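Local coordinates for protein acetate kinase (PDB 4H0O) that probably interconverts acetate and acetyl phosphate by magnesium-dependent phosphoryl transfer, as a member of the acetokinase family in the ASKHA superfamily, at residues L354-D359 with S379-C384; I89-V94 with P145-Y150. One frame throughout, in Å; residues are numbered along the deposited sequence.

Interaction 1: L354-D359 with S379-C384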
loop_
_atom_site.group_PDB
_atom_site.type_symbol
_atom_site.label_atom_id
_atom_site.label_comp_id
_atom_site.label_asym_id
_atom_site.label_seq_id
_atom_site.Cartn_x
_atom_site.Cartn_y
_atom_site.Cartn_z
ATOM N N LEU B 354 -13.195 -16.289 -3.929
ATOM C CA LEU B 354 -12.117 -16.732 -4.811
ATOM C C LEU B 354 -11.946 -18.255 -4.807
ATOM O O LEU B 354 -11.077 -18.790 -5.499
ATOM C CB LEU B 354 -10.795 -16.060 -4.422
ATOM C CG LEU B 354 -10.692 -14.541 -4.586
ATOM C CD1 LEU B 354 -9.604 -13.971 -3.687
ATOM C CD2 LEU B 354 -10.425 -14.160 -6.036
ATOM N N GLY B 355 -12.769 -18.948 -4.023
ATOM C CA GLY B 355 -12.723 -20.399 -3.975
ATOM C C GLY B 355 -12.023 -20.967 -2.751
ATOM O O GLY B 355 -11.261 -21.934 -2.858
ATOM N N ILE B 356 -12.276 -20.372 -1.587
ATOM C CA ILE B 356 -11.744 -20.895 -0.330
ATOM C C ILE B 356 -12.854 -21.474 0.544
ATOM O O ILE B 356 -13.703 -20.743 1.062
ATOM C CB ILE B 356 -10.946 -19.829 0.461
ATOM C CG1 ILE B 356 -9.617 -19.540 -0.237
ATOM C CG2 ILE B 356 -10.672 -20.301 1.884
ATOM C CD1 ILE B 356 -8.732 -18.540 0.489
ATOM N N GLU B 357 -12.837 -22.795 0.694
ATOM C CA GLU B 357 -13.809 -23.502 1.517
ATOM C C GLU B 357 -13.100 -24.029 2.756
ATOM O O GLU B 357 -12.440 -25.071 2.712
ATOM C CB GLU B 357 -14.425 -24.656 0.725
ATOM C CG GLU B 357 -14.787 -24.278 -0.705
ATOM C CD GLU B 357 -15.352 -25.439 -1.508
ATOM O OE1 GLU B 357 -15.032 -26.606 -1.190
ATOM O OE2 GLU B 357 -16.119 -25.178 -2.460
ATOM N N LEU B 358 -13.238 -23.301 3.859
ATOM C CA LEU B 358 -12.475 -23.585 5.068
ATOM C C LEU B 358 -13.174 -24.604 5.969
ATOM O O LEU B 358 -14.370 -24.481 6.246
ATOM C CB LEU B 358 -12.224 -22.285 5.842
ATOM C CG LEU B 358 -11.007 -22.244 6.768
ATOM C CD1 LEU B 358 -9.720 -22.327 5.963
ATOM C CD2 LEU B 358 -11.014 -20.992 7.620
ATOM N N ASP B 359 -12.434 -25.616 6.414
ATOM C CA ASP B 359 -12.947 -26.520 7.436
ATOM C C ASP B 359 -12.833 -25.794 8.772
ATOM O O ASP B 359 -11.751 -25.728 9.365
ATOM C CB ASP B 359 -12.160 -27.835 7.458
ATOM C CG ASP B 359 -12.877 -28.939 8.228
ATOM O OD1 ASP B 359 -13.607 -28.628 9.196
ATOM O OD2 ASP B 359 -12.708 -30.124 7.865
ATOM N N SER B 379 -11.710 -27.767 -2.020
ATOM C CA SER B 379 -11.564 -26.315 -2.121
ATOM C C SER B 379 -10.573 -25.914 -3.208
ATOM O O SER B 379 -9.447 -26.416 -3.252
ATOM C CB SER B 379 -11.127 -25.723 -0.778
ATOM O OG SER B 379 -10.959 -24.319 -0.866
ATOM N N LYS B 380 -11.007 -25.002 -4.078
ATOM C CA LYS B 380 -10.205 -24.550 -5.213
ATOM C C LYS B 380 -8.846 -24.015 -4.763
ATOM O O LYS B 380 -7.800 -24.481 -5.226
ATOM C CB LYS B 380 -10.958 -23.472 -5.998
ATOM C CG LYS B 380 -10.272 -23.068 -7.297
ATOM C CD LYS B 380 -10.697 -21.674 -7.738
ATOM C CE LYS B 380 -9.957 -21.243 -8.994
ATOM N NZ LYS B 380 -10.256 -19.831 -9.358
ATOM N N VAL B 381 -8.871 -23.040 -3.858
ATOM C CA VAL B 381 -7.655 -22.523 -3.242
ATOM C C VAL B 381 -7.423 -23.258 -1.927
ATOM O O VAL B 381 -8.353 -23.430 -1.134
ATOM C CB VAL B 381 -7.766 -21.012 -2.959
ATOM C CG1 VAL B 381 -6.489 -20.488 -2.309
ATOM C CG2 VAL B 381 -8.056 -20.253 -4.240
ATOM N N GLN B 382 -6.189 -23.694 -1.694
ATOM C CA GLN B 382 -5.863 -24.388 -0.453
ATOM C C GLN B 382 -5.285 -23.428 0.582
ATOM O O GLN B 382 -4.612 -22.455 0.229
ATOM C CB GLN B 382 -4.891 -25.540 -0.723
ATOM C CG GLN B 382 -5.525 -26.722 -1.449
ATOM C CD GLN B 382 -6.702 -27.311 -0.688
ATOM O OE1 GLN B 382 -6.569 -27.709 0.470
ATOM N NE2 GLN B 382 -7.864 -27.357 -1.336
ATOM N N VAL B 383 -5.562 -23.699 1.855
ATOM C CA VAL B 383 -5.029 -22.900 2.955
ATOM C C VAL B 383 -4.320 -23.808 3.955
ATOM O O VAL B 383 -4.865 -24.840 4.360
ATOM C CB VAL B 383 -6.144 -22.119 3.687
ATOM C CG1 VAL B 383 -5.581 -21.391 4.901
ATOM C CG2 VAL B 383 -6.807 -21.130 2.752
ATOM N N CYS B 384 -3.107 -23.437 4.352
ATOM C CA CYS B 384 -2.382 -24.230 5.335
ATOM C C CYS B 384 -1.603 -23.357 6.307
ATOM O O CYS B 384 -1.326 -22.186 6.029
ATOM C CB CYS B 384 -1.432 -25.210 4.645
ATOM S SG CYS B 384 0.119 -24.469 4.102
#

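Interaction 2: I89-V94 with P145-Y150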
loop_
_atom_site.group_PDB
_atom_site.type_symbol
_atom_site.label_atom_id
_atom_site.label_comp_id
_atom_site.label_asym_id
_atom_site.label_seq_id
_atom_site.Cartn_x
_atom_site.Cartn_y
_atom_site.Cartn_z
ATOM N N ILE B 89 31.249 -31.402 23.979
ATOM C CA ILE B 89 30.385 -31.221 22.821
ATOM C C ILE B 89 31.229 -30.604 21.709
ATOM O O ILE B 89 31.485 -29.396 21.713
ATOM C CB ILE B 89 29.189 -30.290 23.129
ATOM C CG1 ILE B 89 28.446 -30.750 24.389
ATOM C CG2 ILE B 89 28.254 -30.201 21.928
ATOM C CD1 ILE B 89 27.885 -32.156 24.305
ATOM N N SER B 90 31.682 -31.430 20.770
ATOM C CA SER B 90 32.489 -30.935 19.654
ATOM C C SER B 90 31.590 -30.322 18.581
ATOM O O SER B 90 30.485 -30.814 18.328
ATOM C CB SER B 90 33.350 -32.049 19.059
ATOM O OG SER B 90 32.576 -32.925 18.264
ATOM N N ILE B 91 32.066 -29.250 17.955
ATOM C CA ILE B 91 31.242 -28.457 17.047
ATOM C C ILE B 91 31.836 -28.394 15.642
ATOM O O ILE B 91 32.973 -27.955 15.456
ATOM C CB ILE B 91 31.045 -27.037 17.611
ATOM C CG1 ILE B 91 30.298 -27.109 18.946
ATOM C CG2 ILE B 91 30.298 -26.153 16.621
ATOM C CD1 ILE B 91 30.418 -25.865 19.779
ATOM N N ALA B 92 31.053 -28.827 14.656
ATOM C CA ALA B 92 31.506 -28.874 13.267
ATOM C C ALA B 92 31.073 -27.646 12.471
ATOM O O ALA B 92 31.718 -27.277 11.486
ATOM C CB ALA B 92 31.005 -30.141 12.591
ATOM N N PHE B 93 29.970 -27.027 12.888
ATOM C CA PHE B 93 29.433 -25.864 12.183
ATOM C C PHE B 93 28.792 -24.843 13.129
ATOM O O PHE B 93 28.191 -25.209 14.143
ATOM C CB PHE B 93 28.410 -26.305 11.131
ATOM C CG PHE B 93 28.977 -27.207 10.065
ATOM C CD1 PHE B 93 29.679 -26.678 8.991
ATOM C CD2 PHE B 93 28.797 -28.581 10.131
ATOM C CE1 PHE B 93 30.197 -27.503 8.006
ATOM C CE2 PHE B 93 29.312 -29.412 9.147
ATOM C CZ PHE B 93 30.012 -28.872 8.084
ATOM N N VAL B 94 28.924 -23.562 12.793
ATOM C CA VAL B 94 28.254 -22.503 13.545
ATOM C C VAL B 94 27.360 -21.697 12.608
ATOM O O VAL B 94 27.813 -21.210 11.568
ATOM C CB VAL B 94 29.256 -21.560 14.247
ATOM C CG1 VAL B 94 28.530 -20.638 15.214
ATOM C CG2 VAL B 94 30.302 -22.358 14.997
ATOM N N PRO B 145 38.272 -21.167 15.239
ATOM C CA PRO B 145 38.819 -20.760 13.939
ATOM C C PRO B 145 39.064 -21.917 12.975
ATOM O O PRO B 145 39.388 -21.672 11.811
ATOM C CB PRO B 145 40.140 -20.088 14.317
ATOM C CG PRO B 145 40.568 -20.802 15.553
ATOM C CD PRO B 145 39.312 -21.204 16.286
ATOM N N THR B 146 38.915 -23.150 13.450
ATOM C CA THR B 146 39.019 -24.318 12.579
ATOM C C THR B 146 37.637 -24.925 12.342
ATOM O O THR B 146 37.508 -26.120 12.068
ATOM C CB THR B 146 39.945 -25.397 13.173
ATOM O OG1 THR B 146 39.249 -26.123 14.193
ATOM C CG2 THR B 146 41.200 -24.764 13.759
ATOM N N THR B 147 36.607 -24.089 12.451
ATOM C CA THR B 147 35.229 -24.547 12.313
ATOM C C THR B 147 34.487 -23.747 11.250
ATOM O O THR B 147 34.453 -22.516 11.301
ATOM C CB THR B 147 34.479 -24.442 13.650
ATOM O OG1 THR B 147 35.148 -25.243 14.630
ATOM C CG2 THR B 147 33.046 -24.925 13.505
ATOM N N ARG B 148 33.903 -24.454 10.286
ATOM C CA ARG B 148 33.133 -23.817 9.223
ATOM C C ARG B 148 31.945 -23.064 9.820
ATOM O O ARG B 148 31.212 -23.602 10.656
ATOM C CB ARG B 148 32.643 -24.868 8.225
ATOM C CG ARG B 148 33.732 -25.811 7.729
ATOM C CD ARG B 148 34.720 -25.094 6.825
ATOM N NE ARG B 148 34.181 -24.890 5.483
ATOM C CZ ARG B 148 34.300 -23.761 4.791
ATOM N NH1 ARG B 148 34.936 -22.721 5.316
ATOM N NH2 ARG B 148 33.778 -23.669 3.574
ATOM N N GLN B 149 31.769 -21.812 9.410
ATOM C CA GLN B 149 30.667 -20.998 9.914
ATOM C C GLN B 149 29.940 -20.309 8.764
ATOM O O GLN B 149 30.544 -20.004 7.729
ATOM C CB GLN B 149 31.169 -19.976 10.944
ATOM C CG GLN B 149 31.997 -20.601 12.067
ATOM C CD GLN B 149 32.157 -19.700 13.278
ATOM O OE1 GLN B 149 31.302 -18.860 13.566
ATOM N NE2 GLN B 149 33.259 -19.881 14.002
ATOM N N TYR B 150 28.642 -20.080 8.947
ATOM C CA TYR B 150 27.819 -19.467 7.910
ATOM C C TYR B 150 26.887 -18.414 8.487
ATOM O O TYR B 150 26.482 -18.491 9.653
ATOM C CB TYR B 150 27.006 -20.525 7.159
ATOM C CG TYR B 150 25.948 -21.231 7.986
ATOM C CD1 TYR B 150 26.268 -22.338 8.758
ATOM C CD2 TYR B 150 24.625 -20.809 7.968
ATOM C CE1 TYR B 150 25.307 -22.995 9.501
ATOM C CE2 TYR B 150 23.657 -21.458 8.709
ATOM C CZ TYR B 150 24.004 -22.549 9.473
ATOM O OH TYR B 150 23.042 -23.197 10.207
#

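Interaction 1: L354-D359 with S379-C384
With OG anti to the backbone N (chi1 179°), S379 presents its hydroxyl to the backbone of E357, while I356, whose CG1 is anti to its own carbonyl carbon (chi1 -72°), extends CG1 and CD1 over V381 and V383. The S379 hydroxyl is gripped twice: OG accepts a nearly straight bond from E357 N at 2.9 Å and donates to V381 O at 2.8 Å, in the turn of its own chain. The one backbone-to-backbone bond between the segments runs the other way, from V381 N to G355 O at 2.8 Å, with the donor tilted 27° from the carbonyl plane. G355, with positive phi, packs its CA and O against K380 CB, the O at 3.5 Å. Beyond the polar bonds, I356 CG1 meets V381 CB at 3.6 Å, and I356 CD1 reaches V383 CG2 at 3.9 Å, I356 and V383 crossing at about a right angle. L358 adds its CD1 against V383 CB, and C348 of helix 341-350 packs on I356, L358 and V383. On the solvent side, the CB and CG of E357 lie alongside S379, and E357 OE1 is hydrogen-bonded to S378 OG. The buried serine hydroxyl, used as both acceptor and donor, thus ties the turn at 379-381 internally and to the loop, with an apolar cluster beside it.

Interaction 2: I89-V94 with P145-Y150
V94 pairs with Q149 in parallel register, CA atoms 4.6 Å apart, and its peptide groups supply both interstrand hydrogen bonds: V94 N to R148 O at 3.1 Å and Y150 N to V94 O at 3.0 Å. The second is the straighter at the acceptor, with a C=O...N angle of 174°. Close CA-H...O contacts join F93 CA to R148 O and Q149 CA to V94 O. The V94 and Q149 side chains lie side by side and point the same way, Q149 OE1 coming within 3.5 Å of V94 CB. That amide is held beyond the pair, OE1 by H96 and NE2 by S140 O. On the face bearing F93 and R148, the ring atom F93 CD1 meets R148 CB at 3.6 Å; F402 and F404 add their rings to F93. In T147 chi1, measured to OG1, is -59°, leaving CG2 anti to the backbone N and 3.4 Å from A92 O. The Y150 ring lies obliquely by V94 O, and its OH bonds to I394 O. The pair forms the parallel side of the ribonuclease H-like sheet, where 16-21, 93-98 and 148-153 run parallel; strand 93-98 carries R97, the predicted substrate-binding residue.

In the fold
From the N terminus, the chain first lays down strands 16-21 to 62-67 and helix 73-86, then reaches strand 93-98. Interaction 2 closes a loop of 50 residues, including helices 113-120 and 129-143, when strand 148-153 returns beside 93-98 in the mixed sheet of the N-terminal part. The chain then builds the second sheet, and interaction 1 closes a shorter loop of 19 residues, through helix 360-365 and strand 372-373, joining the segment after helix 341-350 to the start of strand 382-385. The two loops follow in series, neither nested nor crossing, with centres 44 Å apart. Helix 390-402 and the tail beyond it then return to interaction 2.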